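BAG family molecular chaperone regulator 3 (Arabidopsis thaliana, PDB 4HWF) binds the ATPase domain of HSP70/HSC70 chaperones through its BAG domain and probably acts as a co-chaperone regulating programmed cell death and stress responses. Local coordinates at residues L50-D54 / M68-R72. Sequence-based numbering, arbitrary orientation.
Sequences LLRLD and MQVQR
D54 and R72 join the two helices through an end-on, two-pronged salt bridge. NH1 of R72 donates to OD2 of D54 at 2.7 Å, almost straight at 171° and close to the guanidinium plane. It meets the syn lone pair of OD2. The second bond, from R72 NH2 to D54 OD1, is equally short but more bent. The carboxylate and guanidinium are nearly coplanar, 23° apart, and meet edge to edge.

R72 NH1 also donates to Q69 OE1, one turn back on its own helix, at 2.9 Å. This nitrogen thus has two acceptors, and both should limit rotation of the guanidinium. L50 lies over one guanidinium face, with CD1 3.6 Å from R72 NH1. L50 CD2 reaches Q69 OE1 at 3.6 Å. The opposing face of the group is turned to its own helix, where M68 O sits 3.9 Å above the plane. With chi1 at 73°, CG of R72 sits between the backbone N and the carbonyl carbon, and the chain runs back toward M68 and Q69. A bend at chi3 then turns the guanidinium. CE of M68 lies against the D54 carboxylate, though its exact position is doubtful. D54 is buried, and the charge of R72 probably offsets the cost by favouring its ionised form.

L50 and D54 are one turn apart on helix 36-57, as M68 and R72 are on helix 62-86. L53 turns instead to I7 and I10 of helix 3-29. The salt bridge ties the second and third helices near their connecting loop, within the antiparallel three-helix bundle of the BAG domain.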
ATOM      1  N   LEU A  50       0.879   1.693  -6.407  1.00 19.39           N
ATOM      2  CA  LEU A  50       2.285   1.659  -6.009  1.00 22.41           C
ATOM      3  C   LEU A  50       3.166   1.328  -7.203  1.00 19.95           C
ATOM      4  O   LEU A  50       4.209   1.943  -7.414  1.00 18.58           O
ATOM      5  CB  LEU A  50       2.499   0.619  -4.914  1.00 21.60           C
ATOM      6  CG  LEU A  50       3.929   0.524  -4.370  1.00 25.23           C
ATOM      7  CD1 LEU A  50       4.368   1.843  -3.719  1.00 25.28           C
ATOM      8  CD2 LEU A  50       4.043  -0.621  -3.376  1.00 26.10           C
ATOM      9  N   LEU A  51       2.733   0.359  -8.002  1.00 21.85           N
ATOM     10  CA  LEU A  51       3.487  -0.023  -9.190  1.00 20.88           C
ATOM     11  C   LEU A  51       3.518   1.094 -10.221  1.00 20.07           C
ATOM     12  O   LEU A  51       4.559   1.344 -10.826  1.00 20.53           O
ATOM     13  CB  LEU A  51       2.917  -1.314  -9.789  1.00 22.16           C
ATOM     14  CG  LEU A  51       3.809  -2.256 -10.591  1.00 28.16           C
ATOM     15  CD1 LEU A  51       5.076  -2.674  -9.847  1.00 23.53           C
ATOM     16  CD2 LEU A  51       2.977  -3.491 -10.987  1.00 30.80           C
ATOM     17  N   ARG A  52       2.389   1.768 -10.444  1.00 22.11           N
ATOM     18  CA  ARG A  52       2.384   2.909 -11.362  1.00 25.30           C
ATOM     19  C   ARG A  52       3.358   3.992 -10.909  1.00 23.76           C
ATOM     20  O   ARG A  52       4.035   4.610 -11.725  1.00 23.32           O
ATOM     21  CB  ARG A  52       0.996   3.539 -11.491  1.00 27.06           C
ATOM     22  CG  ARG A  52       0.002   2.724 -12.250  1.00 36.43           C
ATOM     23  CD  ARG A  52      -1.351   3.430 -12.274  1.00 40.91           C
ATOM     24  NE  ARG A  52      -1.222   4.890 -12.334  1.00 44.29           N
ATOM     25  CZ  ARG A  52      -1.225   5.607 -13.457  1.00 51.09           C
ATOM     26  NH1 ARG A  52      -1.335   5.002 -14.638  1.00 53.96           N
ATOM     27  NH2 ARG A  52      -1.123   6.935 -13.401  1.00 52.05           N
ATOM     28  N   LEU A  53       3.400   4.231  -9.607  1.00 20.15           N
ATOM     29  CA  LEU A  53       4.253   5.284  -9.050  1.00 20.97           C
ATOM     30  C   LEU A  53       5.724   4.926  -9.271  1.00 21.30           C
ATOM     31  O   LEU A  53       6.511   5.742  -9.752  1.00 20.84           O
ATOM     32  CB  LEU A  53       3.975   5.448  -7.551  1.00 21.48           C
ATOM     33  CG  LEU A  53       4.776   6.544  -6.834  1.00 24.65           C
ATOM     34  CD1 LEU A  53       4.545   7.917  -7.493  1.00 24.93           C
ATOM     35  CD2 LEU A  53       4.458   6.584  -5.345  1.00 26.83           C
ATOM     36  N   ASP A  54       6.073   3.693  -8.922  1.00 21.93           N
ATOM     37  CA  ASP A  54       7.430   3.185  -9.102  1.00 22.56           C
ATOM     38  C   ASP A  54       7.888   3.232 -10.553  1.00 23.75           C
ATOM     39  O   ASP A  54       9.039   3.575 -10.831  1.00 22.47           O
ATOM     40  CB  ASP A  54       7.570   1.770  -8.541  1.00 23.38           C
ATOM     41  CG  ASP A  54       7.642   1.753  -7.019  1.00 29.39           C
ATOM     42  OD1 ASP A  54       7.792   2.851  -6.424  1.00 31.32           O
ATOM     43  OD2 ASP A  54       7.547   0.650  -6.425  1.00 25.62           O
ATOM     44  N   MET A  68      13.737  -0.517  -5.146  1.00 19.08           N
ATOM     45  CA  MET A  68      12.954   0.422  -4.341  1.00 21.11           C
ATOM     46  C   MET A  68      11.947  -0.324  -3.454  1.00 20.17           C
ATOM     47  O   MET A  68      11.783   0.008  -2.279  1.00 21.81           O
ATOM     48  CB  MET A  68      12.233   1.447  -5.240  1.00 20.93           C
ATOM     49  CG  MET A  68      13.152   2.495  -5.899  1.00 21.77           C
ATOM     50  SD  MET A  68      12.459   3.265  -7.421  1.00 29.57           S
ATOM     51  CE  MET A  68      10.807   3.025  -7.050  1.00  4.80           C
ATOM     52  N   GLN A  69      11.263  -1.317  -4.020  1.00 24.59           N
ATOM     53  CA  GLN A  69      10.271  -2.089  -3.266  1.00 27.38           C
ATOM     54  C   GLN A  69      10.895  -2.908  -2.130  1.00 31.93           C
ATOM     55  O   GLN A  69      10.371  -2.929  -1.017  1.00 31.17           O
ATOM     56  CB  GLN A  69       9.455  -2.999  -4.185  1.00 24.32           C
ATOM     57  CG  GLN A  69       8.498  -3.940  -3.471  1.00 24.70           C
ATOM     58  CD  GLN A  69       7.341  -3.216  -2.774  1.00 29.01           C
ATOM     59  OE1 GLN A  69       7.271  -1.986  -2.768  1.00 30.20           O
ATOM     60  NE2 GLN A  69       6.435  -3.987  -2.185  1.00 31.29           N
ATOM     61  N   VAL A  70      12.001  -3.590  -2.407  1.00 26.08           N
ATOM     62  CA  VAL A  70      12.690  -4.351  -1.358  1.00 27.98           C
ATOM     63  C   VAL A  70      13.143  -3.412  -0.238  1.00 29.58           C
ATOM     64  O   VAL A  70      13.011  -3.732   0.933  1.00 35.40           O
ATOM     65  CB  VAL A  70      13.904  -5.142  -1.908  1.00 28.74           C
ATOM     66  CG1 VAL A  70      14.746  -5.720  -0.763  1.00 32.20           C
ATOM     67  CG2 VAL A  70      13.436  -6.247  -2.835  1.00 26.41           C
ATOM     68  N   GLN A  71      13.640  -2.234  -0.608  1.00 30.46           N
ATOM     69  CA  GLN A  71      14.118  -1.239   0.354  1.00 31.04           C
ATOM     70  C   GLN A  71      13.012  -0.715   1.280  1.00 38.79           C
ATOM     71  O   GLN A  71      13.195  -0.642   2.499  1.00 38.03           O
ATOM     72  CB  GLN A  71      14.763  -0.060  -0.389  1.00 36.42           C
ATOM     73  CG  GLN A  71      15.633   0.868   0.471  1.00 42.33           C
ATOM     74  CD  GLN A  71      14.840   1.773   1.410  1.00 51.67           C
ATOM     75  OE1 GLN A  71      13.796   2.337   1.041  1.00 47.83           O
ATOM     76  NE2 GLN A  71      15.337   1.920   2.642  1.00 55.04           N
ATOM     77  N   ARG A  72      11.867  -0.343   0.708  1.00 32.72           N
ATOM     78  CA  ARG A  72      10.823   0.303   1.499  1.00 33.91           C
ATOM     79  C   ARG A  72      10.121  -0.669   2.439  1.00 33.47           C
ATOM     80  O   ARG A  72       9.573  -0.269   3.459  1.00 37.21           O
ATOM     81  CB  ARG A  72       9.806   1.017   0.606  1.00 31.08           C
ATOM     82  CG  ARG A  72       8.867   0.095  -0.145  1.00 30.10           C
ATOM     83  CD  ARG A  72       7.823   0.901  -0.928  1.00 29.90           C
ATOM     84  NE  ARG A  72       8.404   1.882  -1.848  1.00 27.02           N
ATOM     85  CZ  ARG A  72       8.385   1.774  -3.177  1.00 27.25           C
ATOM     86  NH1 ARG A  72       7.813   0.717  -3.754  1.00 23.49           N
ATOM     87  NH2 ARG A  72       8.928   2.727  -3.934  1.00 27.55           N
TER